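Long-range contacts in C-X-C motif chemokine 13 (Homo sapiens, PDB 7JNY), which attracts B lymphocytes as a secreted chemokine, binding the receptor CXCR5 and also heparin: residues Y6-R11 with Q31-G36; V15-V20 with V56-E61; R25-I30 with I44-K49. All coordinates share one frame; numbering follows the deposited sequence.

Contact 1 (Y6-R11 with Q31-G36)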
loop_
_atom_site.group_PDB
_atom_site.type_symbol
_atom_site.label_atom_id
_atom_site.label_comp_id
_atom_site.label_asym_id
_atom_site.label_seq_id
_atom_site.Cartn_x
_atom_site.Cartn_y
_atom_site.Cartn_z
ATOM N N TYR A 6 -6.213 1.016 -7.381
ATOM C CA TYR A 6 -6.697 1.990 -8.350
ATOM C C TYR A 6 -6.173 1.587 -9.725
ATOM O O TYR A 6 -4.983 1.702 -9.991
ATOM C CB TYR A 6 -6.243 3.394 -7.936
ATOM C CG TYR A 6 -7.055 3.915 -6.794
ATOM C CD1 TYR A 6 -6.691 3.619 -5.474
ATOM C CD2 TYR A 6 -8.218 4.664 -7.003
ATOM C CE1 TYR A 6 -7.467 4.040 -4.401
ATOM C CE2 TYR A 6 -8.996 5.097 -5.919
ATOM C CZ TYR A 6 -8.602 4.779 -4.618
ATOM O OH TYR A 6 -9.352 5.202 -3.539
ATOM N N TYR A 7 -7.056 1.101 -10.589
ATOM C CA TYR A 7 -6.669 0.732 -11.946
ATOM C C TYR A 7 -6.998 1.907 -12.857
ATOM O O TYR A 7 -7.959 1.913 -13.630
ATOM C CB TYR A 7 -7.380 -0.529 -12.390
ATOM C CG TYR A 7 -7.067 -1.716 -11.527
ATOM C CD1 TYR A 7 -5.959 -2.509 -11.775
ATOM C CD2 TYR A 7 -7.908 -2.060 -10.489
ATOM C CE1 TYR A 7 -5.698 -3.624 -10.989
ATOM C CE2 TYR A 7 -7.664 -3.156 -9.691
ATOM C CZ TYR A 7 -6.555 -3.931 -9.960
ATOM O OH TYR A 7 -6.287 -5.033 -9.196
ATOM N N THR A 8 -6.195 2.930 -12.676
ATOM C CA THR A 8 -6.333 4.227 -13.309
ATOM C C THR A 8 -5.028 4.515 -14.032
ATOM O O THR A 8 -4.049 3.770 -13.907
ATOM C CB THR A 8 -6.639 5.275 -12.236
ATOM O OG1 THR A 8 -5.713 5.114 -11.139
ATOM C CG2 THR A 8 -8.039 5.071 -11.694
ATOM N N SER A 9 -5.030 5.578 -14.826
ATOM C CA SER A 9 -3.849 5.974 -15.581
ATOM C C SER A 9 -3.523 7.425 -15.309
ATOM O O SER A 9 -3.314 8.228 -16.221
ATOM C CB SER A 9 -4.045 5.783 -17.085
ATOM O OG SER A 9 -4.210 4.420 -17.392
ATOM N N LEU A 10 -3.509 7.800 -14.045
ATOM C CA LEU A 10 -3.257 9.191 -13.722
ATOM C C LEU A 10 -1.778 9.385 -13.431
ATOM O O LEU A 10 -0.999 8.431 -13.363
ATOM C CB LEU A 10 -4.106 9.645 -12.529
ATOM C CG LEU A 10 -5.628 9.542 -12.748
ATOM C CD1 LEU A 10 -6.384 9.837 -11.447
ATOM C CD2 LEU A 10 -6.117 10.462 -13.871
ATOM N N ARG A 11 -1.401 10.651 -13.303
ATOM C CA ARG A 11 -0.053 11.049 -12.947
ATOM C C ARG A 11 0.283 10.579 -11.526
ATOM O O ARG A 11 -0.605 10.304 -10.709
ATOM C CB ARG A 11 0.060 12.574 -13.058
ATOM C CG ARG A 11 -0.170 13.107 -14.499
ATOM C CD ARG A 11 -0.161 14.644 -14.595
ATOM N NE ARG A 11 -0.231 15.108 -15.982
ATOM C CZ ARG A 11 0.785 15.117 -16.834
ATOM N NH1 ARG A 11 2.003 14.770 -16.463
ATOM N NH2 ARG A 11 0.569 15.479 -18.095
ATOM N N GLN A 31 -3.504 2.096 -0.198
ATOM C CA GLN A 31 -3.925 2.363 -1.565
ATOM C C GLN A 31 -2.800 1.952 -2.490
ATOM O O GLN A 31 -1.663 2.418 -2.337
ATOM C CB GLN A 31 -4.229 3.838 -1.773
ATOM C CG GLN A 31 -5.361 4.345 -0.916
ATOM C CD GLN A 31 -5.613 5.799 -1.160
ATOM O OE1 GLN A 31 -4.672 6.583 -1.268
ATOM N NE2 GLN A 31 -6.878 6.187 -1.214
ATOM N N ILE A 32 -3.099 1.086 -3.439
ATOM C CA ILE A 32 -2.099 0.619 -4.392
ATOM C C ILE A 32 -2.471 1.176 -5.749
ATOM O O ILE A 32 -3.604 0.979 -6.219
ATOM C CB ILE A 32 -2.014 -0.907 -4.430
ATOM C CG1 ILE A 32 -1.601 -1.410 -3.046
ATOM C CG2 ILE A 32 -0.987 -1.374 -5.425
ATOM C CD1 ILE A 32 -1.377 -2.858 -3.026
ATOM N N LEU A 33 -1.516 1.861 -6.378
ATOM C CA LEU A 33 -1.690 2.356 -7.740
ATOM C C LEU A 33 -0.664 1.685 -8.630
ATOM O O LEU A 33 0.501 2.126 -8.675
ATOM C CB LEU A 33 -1.539 3.871 -7.757
ATOM C CG LEU A 33 -2.558 4.554 -6.847
ATOM C CD1 LEU A 33 -1.848 5.006 -5.607
ATOM C CD2 LEU A 33 -3.217 5.721 -7.560
ATOM N N PRO A 34 -1.031 0.605 -9.316
ATOM C CA PRO A 34 -0.108 -0.005 -10.260
ATOM C C PRO A 34 0.357 1.017 -11.279
ATOM O O PRO A 34 -0.345 1.965 -11.618
ATOM C CB PRO A 34 -0.919 -1.124 -10.906
ATOM C CG PRO A 34 -2.317 -0.886 -10.541
ATOM C CD PRO A 34 -2.367 -0.001 -9.348
ATOM N N ARG A 35 1.567 0.849 -11.749
ATOM C CA ARG A 35 2.080 1.771 -12.692
ATOM C C ARG A 35 1.383 1.596 -13.981
ATOM O O ARG A 35 0.825 0.570 -14.341
ATOM C CB ARG A 35 3.548 1.587 -12.893
ATOM C CG ARG A 35 3.954 0.277 -13.404
ATOM C CD ARG A 35 5.311 0.382 -14.068
ATOM N NE ARG A 35 6.047 -0.850 -14.009
ATOM C CZ ARG A 35 6.388 -1.552 -15.075
ATOM N NH1 ARG A 35 6.056 -1.138 -16.287
ATOM N NH2 ARG A 35 7.044 -2.680 -14.933
ATOM N N GLY A 36 1.523 2.560 -14.919
ATOM C CA GLY A 36 0.872 2.519 -16.191
ATOM C C GLY A 36 1.479 3.605 -17.035
ATOM O O GLY A 36 2.651 3.977 -16.855
HETATM O O HOH W 1 -2.844 3.079 -11.030
HETATM O O HOH W 2 -1.625 2.701 -14.234
#

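Contact 2 (V15-V20 with V56-E61)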
loop_
_atom_site.group_PDB
_atom_site.type_symbol
_atom_site.label_atom_id
_atom_site.label_comp_id
_atom_site.label_asym_id
_atom_site.label_seq_id
_atom_site.Cartn_x
_atom_site.Cartn_y
_atom_site.Cartn_z
ATOM N N VAL A 15 5.933 12.114 -4.327
ATOM C CA VAL A 15 7.191 12.760 -4.672
ATOM C C VAL A 15 8.354 12.187 -3.887
ATOM O O VAL A 15 9.499 12.595 -4.102
ATOM C CB VAL A 15 7.095 14.283 -4.475
ATOM C CG1 VAL A 15 7.066 14.611 -2.992
ATOM C CG2 VAL A 15 8.236 14.956 -5.163
ATOM N N GLN A 16 8.091 11.258 -2.983
ATOM C CA GLN A 16 9.117 10.589 -2.220
ATOM C C GLN A 16 8.503 9.278 -1.768
ATOM O O GLN A 16 7.288 9.093 -1.834
ATOM C CB GLN A 16 9.603 11.464 -1.050
ATOM C CG GLN A 16 8.502 12.301 -0.413
ATOM C CD GLN A 16 8.735 12.689 1.054
ATOM O OE1 GLN A 16 9.665 12.218 1.723
ATOM N NE2 GLN A 16 7.873 13.563 1.554
ATOM N N GLU A 17 9.366 8.353 -1.388
ATOM C CA GLU A 17 8.987 7.047 -0.861
ATOM C C GLU A 17 9.682 6.891 0.473
ATOM O O GLU A 17 10.834 7.297 0.629
ATOM C CB GLU A 17 9.404 5.885 -1.812
ATOM C CG GLU A 17 8.684 5.832 -3.167
ATOM C CD GLU A 17 9.290 4.791 -4.131
ATOM O OE1 GLU A 17 10.237 4.072 -3.740
ATOM O OE2 GLU A 17 8.829 4.709 -5.295
ATOM N N SER A 18 8.977 6.314 1.434
ATOM C CA SER A 18 9.509 5.966 2.742
ATOM C C SER A 18 9.658 4.451 2.826
ATOM O O SER A 18 8.793 3.710 2.359
ATOM C CB SER A 18 8.566 6.436 3.865
ATOM O OG SER A 18 9.022 6.013 5.131
ATOM N N SER A 19 10.739 3.979 3.421
ATOM C CA SER A 19 10.882 2.550 3.670
ATOM C C SER A 19 10.664 2.203 5.142
ATOM O O SER A 19 10.773 1.036 5.517
ATOM C CB SER A 19 12.240 2.074 3.167
ATOM O OG SER A 19 13.253 2.878 3.724
ATOM N N VAL A 20 10.275 3.182 5.959
ATOM C CA VAL A 20 10.149 2.988 7.393
ATOM C C VAL A 20 8.969 2.062 7.669
ATOM O O VAL A 20 7.884 2.216 7.089
ATOM C CB VAL A 20 9.971 4.333 8.110
ATOM C CG1 VAL A 20 9.713 4.105 9.601
ATOM C CG2 VAL A 20 11.172 5.263 7.869
ATOM N N VAL A 56 4.924 4.815 0.370
ATOM C CA VAL A 56 5.812 3.762 0.833
ATOM C C VAL A 56 6.517 3.118 -0.357
ATOM O O VAL A 56 5.925 2.916 -1.425
ATOM C CB VAL A 56 5.045 2.700 1.643
ATOM C CG1 VAL A 56 5.918 1.483 1.839
ATOM C CG2 VAL A 56 4.599 3.265 2.991
ATOM N N ASP A 57 7.787 2.789 -0.163
ATOM C CA ASP A 57 8.566 2.096 -1.185
ATOM C C ASP A 57 7.957 0.731 -1.448
ATOM O O ASP A 57 7.957 -0.121 -0.548
ATOM C CB ASP A 57 10.027 1.936 -0.741
ATOM C CG ASP A 57 10.899 1.306 -1.820
ATOM O OD1 ASP A 57 10.362 0.635 -2.731
ATOM O OD2 ASP A 57 12.127 1.456 -1.746
ATOM N N PRO A 58 7.438 0.475 -2.648
ATOM C CA PRO A 58 6.827 -0.837 -2.903
ATOM C C PRO A 58 7.812 -2.002 -2.892
ATOM O O PRO A 58 7.369 -3.155 -2.906
ATOM C CB PRO A 58 6.175 -0.674 -4.289
ATOM C CG PRO A 58 6.770 0.571 -4.898
ATOM C CD PRO A 58 7.428 1.377 -3.825
ATOM N N GLN A 59 9.111 -1.754 -2.868
ATOM C CA GLN A 59 10.112 -2.817 -2.778
ATOM C C GLN A 59 10.613 -3.028 -1.351
ATOM O O GLN A 59 11.469 -3.883 -1.126
ATOM C CB GLN A 59 11.276 -2.526 -3.742
ATOM C CG GLN A 59 10.812 -2.333 -5.212
ATOM C CD GLN A 59 11.951 -1.936 -6.155
ATOM O OE1 GLN A 59 13.075 -2.415 -6.034
ATOM N NE2 GLN A 59 11.640 -1.071 -7.124
ATOM N N ALA A 60 10.073 -2.295 -0.381
ATOM C CA ALA A 60 10.462 -2.485 1.007
ATOM C C ALA A 60 10.014 -3.870 1.453
ATOM O O ALA A 60 8.900 -4.326 1.121
ATOM C CB ALA A 60 9.853 -1.405 1.897
ATOM N N GLU A 61 10.911 -4.576 2.153
ATOM C CA GLU A 61 10.580 -5.943 2.525
ATOM C C GLU A 61 9.290 -5.983 3.318
ATOM O O GLU A 61 8.437 -6.847 3.084
ATOM C CB GLU A 61 11.712 -6.587 3.330
ATOM C CG GLU A 61 11.580 -8.112 3.461
ATOM C CD GLU A 61 12.914 -8.821 3.724
ATOM O OE1 GLU A 61 13.961 -8.139 3.792
ATOM O OE2 GLU A 61 12.908 -10.063 3.898
#

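Contact 3 (R25-I30 with I44-K49)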
loop_
_atom_site.group_PDB
_atom_site.type_symbol
_atom_site.label_atom_id
_atom_site.label_comp_id
_atom_site.label_asym_id
_atom_site.label_seq_id
_atom_site.Cartn_x
_atom_site.Cartn_y
_atom_site.Cartn_z
ATOM N N ARG A 25 -1.174 -2.423 12.940
ATOM C CA ARG A 25 -2.214 -1.912 13.827
ATOM C C ARG A 25 -2.454 -0.420 13.634
ATOM O O ARG A 25 -3.478 0.091 14.090
ATOM C CB ARG A 25 -1.848 -2.177 15.294
ATOM C CG ARG A 25 -0.514 -1.597 15.774
ATOM C CD ARG A 25 -0.512 -1.324 17.292
ATOM N NE ARG A 25 -0.428 -2.564 18.056
ATOM C CZ ARG A 25 -1.471 -3.172 18.619
ATOM N NH1 ARG A 25 -2.652 -2.579 18.716
ATOM N NH2 ARG A 25 -1.329 -4.410 19.095
ATOM N N PHE A 26 -1.533 0.303 12.987
ATOM C CA PHE A 26 -1.692 1.741 12.799
ATOM C C PHE A 26 -2.254 2.094 11.431
ATOM O O PHE A 26 -2.383 3.276 11.113
ATOM C CB PHE A 26 -0.366 2.473 13.018
ATOM C CG PHE A 26 0.144 2.381 14.408
ATOM C CD1 PHE A 26 -0.649 2.803 15.462
ATOM C CD2 PHE A 26 1.404 1.880 14.684
ATOM C CE1 PHE A 26 -0.211 2.707 16.758
ATOM C CE2 PHE A 26 1.849 1.794 15.991
ATOM C CZ PHE A 26 1.041 2.208 17.026
ATOM N N ILE A 27 -2.616 1.103 10.632
ATOM C CA ILE A 27 -2.981 1.305 9.241
ATOM C C ILE A 27 -4.500 1.235 9.123
ATOM O O ILE A 27 -5.125 0.230 9.495
ATOM C CB ILE A 27 -2.275 0.279 8.340
ATOM C CG1 ILE A 27 -0.774 0.531 8.355
ATOM C CG2 ILE A 27 -2.800 0.371 6.940
ATOM C CD1 ILE A 27 0.071 -0.524 7.665
ATOM N N ASP A 28 -5.098 2.320 8.631
ATOM C CA ASP A 28 -6.527 2.344 8.345
ATOM C C ASP A 28 -6.805 1.919 6.912
ATOM O O ASP A 28 -7.767 1.206 6.647
ATOM C CB ASP A 28 -7.111 3.740 8.517
ATOM C CG ASP A 28 -7.441 4.062 9.954
ATOM O OD1 ASP A 28 -7.668 3.132 10.742
ATOM O OD2 ASP A 28 -7.503 5.252 10.278
ATOM N N ARG A 29 -6.007 2.399 5.962
ATOM C CA ARG A 29 -6.192 2.041 4.567
ATOM C C ARG A 29 -4.834 1.914 3.908
ATOM O O ARG A 29 -3.904 2.665 4.239
ATOM C CB ARG A 29 -6.921 3.094 3.744
ATOM C CG ARG A 29 -8.312 3.491 4.084
ATOM C CD ARG A 29 -8.821 4.218 2.833
ATOM N NE ARG A 29 -8.674 5.664 2.980
ATOM C CZ ARG A 29 -8.975 6.558 2.047
ATOM N NH1 ARG A 29 -9.419 6.196 0.853
ATOM N NH2 ARG A 29 -8.832 7.849 2.319
ATOM N N ILE A 30 -4.767 1.065 2.886
ATOM C CA ILE A 30 -3.613 1.024 1.988
ATOM C C ILE A 30 -4.113 1.185 0.559
ATOM O O ILE A 30 -5.019 0.464 0.135
ATOM C CB ILE A 30 -2.832 -0.286 2.118
ATOM C CG1 ILE A 30 -2.198 -0.412 3.500
ATOM C CG2 ILE A 30 -1.774 -0.373 1.047
ATOM C CD1 ILE A 30 -1.950 -1.850 3.875
ATOM N N ILE A 44 2.333 3.097 -3.419
ATOM C CA ILE A 44 1.617 2.463 -2.305
ATOM C C ILE A 44 1.478 3.537 -1.244
ATOM O O ILE A 44 2.487 4.031 -0.725
ATOM C CB ILE A 44 2.331 1.231 -1.738
ATOM C CG1 ILE A 44 2.529 0.148 -2.813
ATOM C CG2 ILE A 44 1.523 0.690 -0.537
ATOM C CD1 ILE A 44 3.053 -1.208 -2.296
ATOM N N ILE A 45 0.246 3.930 -0.942
ATOM C CA ILE A 45 -0.010 5.012 0.001
ATOM C C ILE A 45 -0.693 4.430 1.238
ATOM O O ILE A 45 -1.739 3.779 1.129
ATOM C CB ILE A 45 -0.863 6.111 -0.629
ATOM C CG1 ILE A 45 -0.153 6.616 -1.908
ATOM C CG2 ILE A 45 -1.079 7.220 0.360
ATOM C CD1 ILE A 45 -0.967 7.581 -2.709
ATOM N N VAL A 46 -0.111 4.658 2.399
ATOM C CA VAL A 46 -0.614 4.100 3.663
ATOM C C VAL A 46 -1.268 5.203 4.477
ATOM O O VAL A 46 -0.631 6.221 4.804
ATOM C CB VAL A 46 0.508 3.429 4.466
ATOM C CG1 VAL A 46 -0.038 2.942 5.823
ATOM C CG2 VAL A 46 1.110 2.285 3.675
ATOM N N TRP A 47 -2.540 4.998 4.821
ATOM C CA TRP A 47 -3.287 5.947 5.643
ATOM C C TRP A 47 -3.239 5.475 7.076
ATOM O O TRP A 47 -3.848 4.454 7.413
ATOM C CB TRP A 47 -4.730 6.071 5.176
ATOM C CG TRP A 47 -4.795 6.650 3.850
ATOM C CD1 TRP A 47 -4.237 6.148 2.713
ATOM C CD2 TRP A 47 -5.388 7.889 3.501
ATOM N NE1 TRP A 47 -4.487 6.987 1.657
ATOM C CE2 TRP A 47 -5.188 8.070 2.120
ATOM C CE3 TRP A 47 -6.087 8.866 4.222
ATOM C CZ2 TRP A 47 -5.664 9.189 1.439
ATOM C CZ3 TRP A 47 -6.559 9.974 3.547
ATOM C CH2 TRP A 47 -6.344 10.128 2.168
ATOM N N LYS A 48 -2.540 6.229 7.913
ATOM C CA LYS A 48 -2.305 5.813 9.286
ATOM C C LYS A 48 -3.383 6.336 10.223
ATOM O O LYS A 48 -4.088 7.307 9.933
ATOM C CB LYS A 48 -0.921 6.264 9.766
ATOM C CG LYS A 48 0.189 5.436 9.126
ATOM C CD LYS A 48 1.596 5.997 9.318
ATOM C CE LYS A 48 1.988 6.236 10.771
ATOM N NZ LYS A 48 3.358 6.832 10.838
ATOM N N LYS A 49 -3.509 5.657 11.372
ATOM C CA LYS A 49 -4.606 5.980 12.262
ATOM C C LYS A 49 -4.480 7.392 12.803
ATOM O O LYS A 49 -5.497 8.048 13.042
ATOM C CB LYS A 49 -4.679 4.949 13.390
ATOM C CG LYS A 49 -5.688 3.872 13.011
ATOM C CD LYS A 49 -5.615 2.618 13.843
ATOM C CE LYS A 49 -6.724 1.668 13.407
ATOM N NZ LYS A 49 -6.286 0.246 13.376
HETATM O O HOH W 3 -6.056 -1.594 11.070
#

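Contact 1 (Y6-R11 with Q31-G36)
Tyr-6 donates its backbone N-H to the carbonyl oxygen of Ile-32, and this single direct hydrogen bond (Tyr-6 N to Ile-32 O, 2.9 Å) pins the N-terminal segment to the edge of the strand ending at Leu-33. The bond is nearly straight, 168° at the hydrogen, and the donor lies almost on the line of the C=O bond. Just beyond it the proline ring brings CD of Pro-34 to 3.2 Å from Tyr-6 O, a close approach of carbon to carbonyl oxygen.

Beyond Tyr-6 the two backbones diverge around an inverse gamma turn centred on Tyr-7, and water takes over the bridging. One molecule lies between Tyr-6 O and Pro-34 O, the latter at 2.8 Å from the water oxygen, and a second between Thr-8 O and the same Pro-34 O, each placed to donate.

The apolar contacts are modest. CD2 of Leu-33 rests 3.8 Å from CB of Tyr-6, and CG of Pro-34 meets CD1 of the Tyr-7 ring at 4.2 Å, the two side chains crossing at about a right angle.

With CG of Tyr-6 anti to its carbonyl carbon (chi1 -76°), the phenol runs back along the strand to Gln-31, whose extended side chain slants past the CE1 side of the ring. Ring and amide planes stand 80° apart. Tyr-6 OH and Gln-31 NE2 do not bond to each other; each hydrogen-bonds instead to the carboxylate oxygen OE1 of Glu-4, which thus couples the two polar ends. Arg-13 adds a cation-pi contact to the phenol.

The contact continues the parallel pairing of strand 2-5 with strand 27-33 into the loop that leads to the first cysteines of the CXC chemokine. On its other edge strand 27-33 pairs with strand 43-48, where Leu-33 packs on Ile-45.

Contact 2 (V15-V20 with V56-E61)
Ser-18 and Val-56 form a single backbone bridge, and the close part of this contact is built around the carbonyl oxygen of Ser-18. It accepts the N-H of Asp-57 at 2.9 Å (Asp-57 N to Ser-18 O, 169° at the hydrogen), with the donor 37° above the carbonyl plane. Val-56 CA lies 3.3 Å from Ser-18 O in a CA-H...O contact.

Each segment is braced locally: Ser-18 OG accepts from Val-20 N in an ST turn, while Asp-57 OD1 accepts from Gln-59 N at 2.7 Å in an Asx turn, within the type I turn from Asp-57 to Ala-60.

Toward solvent the contact is looser. The extended side chain of Glu-17 lays its carboxylate against CD of Pro-58 and across that of Asp-57, with OE1 of Glu-17 3.6 Å from OD1 of Asp-57. These like charges probably repel, although the Gln-59 N-H may offset part of this at Asp-57. At Ser-19, CB only grazes CB of Ala-60, 4.4 Å away.

The bridge thus fastens the N-loop beside the end of strand 53-56, where Val-56 packs on Val-46 of strand 43-48, and Ala-60 occupies the N-cap position of helix 61-72.

Contact 3 (R25-I30 with I44-K49)
Arg-29 and Trp-47 run side by side, pointing the same way from an antiparallel hydrogen-bonded pair (Trp-47 N to Arg-29 O, 2.8 Å). A bend at chi3 of the arginine (-97°) brings its guanidinium over one face of the indole. CZ of Arg-29 lies 4.0 Å from the centroid of the six-membered ring of Trp-47, almost squarely over the ring, a cation-pi contact. The two planes are inclined by 43°, which tips NH2 of Arg-29 down to 3.3 Å from CZ3 of Trp-47. NH1 of Arg-29 makes a salt bridge to Glu-4, while NE1 of Trp-47 donates to OE1 of Gln-31.

The pair belongs to a classic beta bulge, in which Asp-28 and Arg-29 both face Trp-47: Asp-28 N bonds to Trp-47 O at 2.8 Å, whereas the bond from Arg-29 N to that oxygen is weak.

On the opposite face Ile-27, Ile-30 and Val-46 gather, with Lys-48 beside them. Val-46 holds CG1 anti to its backbone N (chi1 176°), directing this methyl against Ile-27, where it meets CG1 at 3.6 Å. Ile-30 and Ile-44 lie alongside each other, their CG2 methyls 3.8 Å apart. Met-66 of helix 61-72 packs on both Ile-27 and Ile-30.

Lys-49 closes the end of the pairing. Its N-H bonds to Phe-26 O, and its long chain passes the Asp-28 carboxylate at about a right angle to deliver NZ to Arg-25 O at 2.9 Å. A water accepts from NZ and donates to Ile-27 O.

Asp-28 OD1 and Lys-49 NZ stay 4.1 Å apart, too far for a salt bridge, but their attraction probably still steadies the lysine. The hairpin thus has two chemistries: a largely apolar face turned to the helix, and a polar one where Glu-4 and the indole would together stabilise the arginine's positive charge.

Overall arrangement
From the N terminus, strand 2-5 leads into 6-11, which contact 1 returns to the end of strand 27-33, closing a loop that contains the whole N-loop. Segment 15-20 follows closely, and contact 2 carries it forward to 56-61, enclosing the hairpin of contact 3. Contact 1 crosses both of the others along the chain: 15-20 lies between 6-11 and 31-36, which comes before 56-61, and 31-36 also falls between 25-30 and 44-49. Contacts 1 and 3 share strand 27-33 and meet where Gln-31 N bonds to Ile-45 O; contacts 2 and 3 meet where Val-56 pairs with Ile-44. Together they join the N-terminal strand, the N-loop, the central hairpin and the approach to the C-terminal helix.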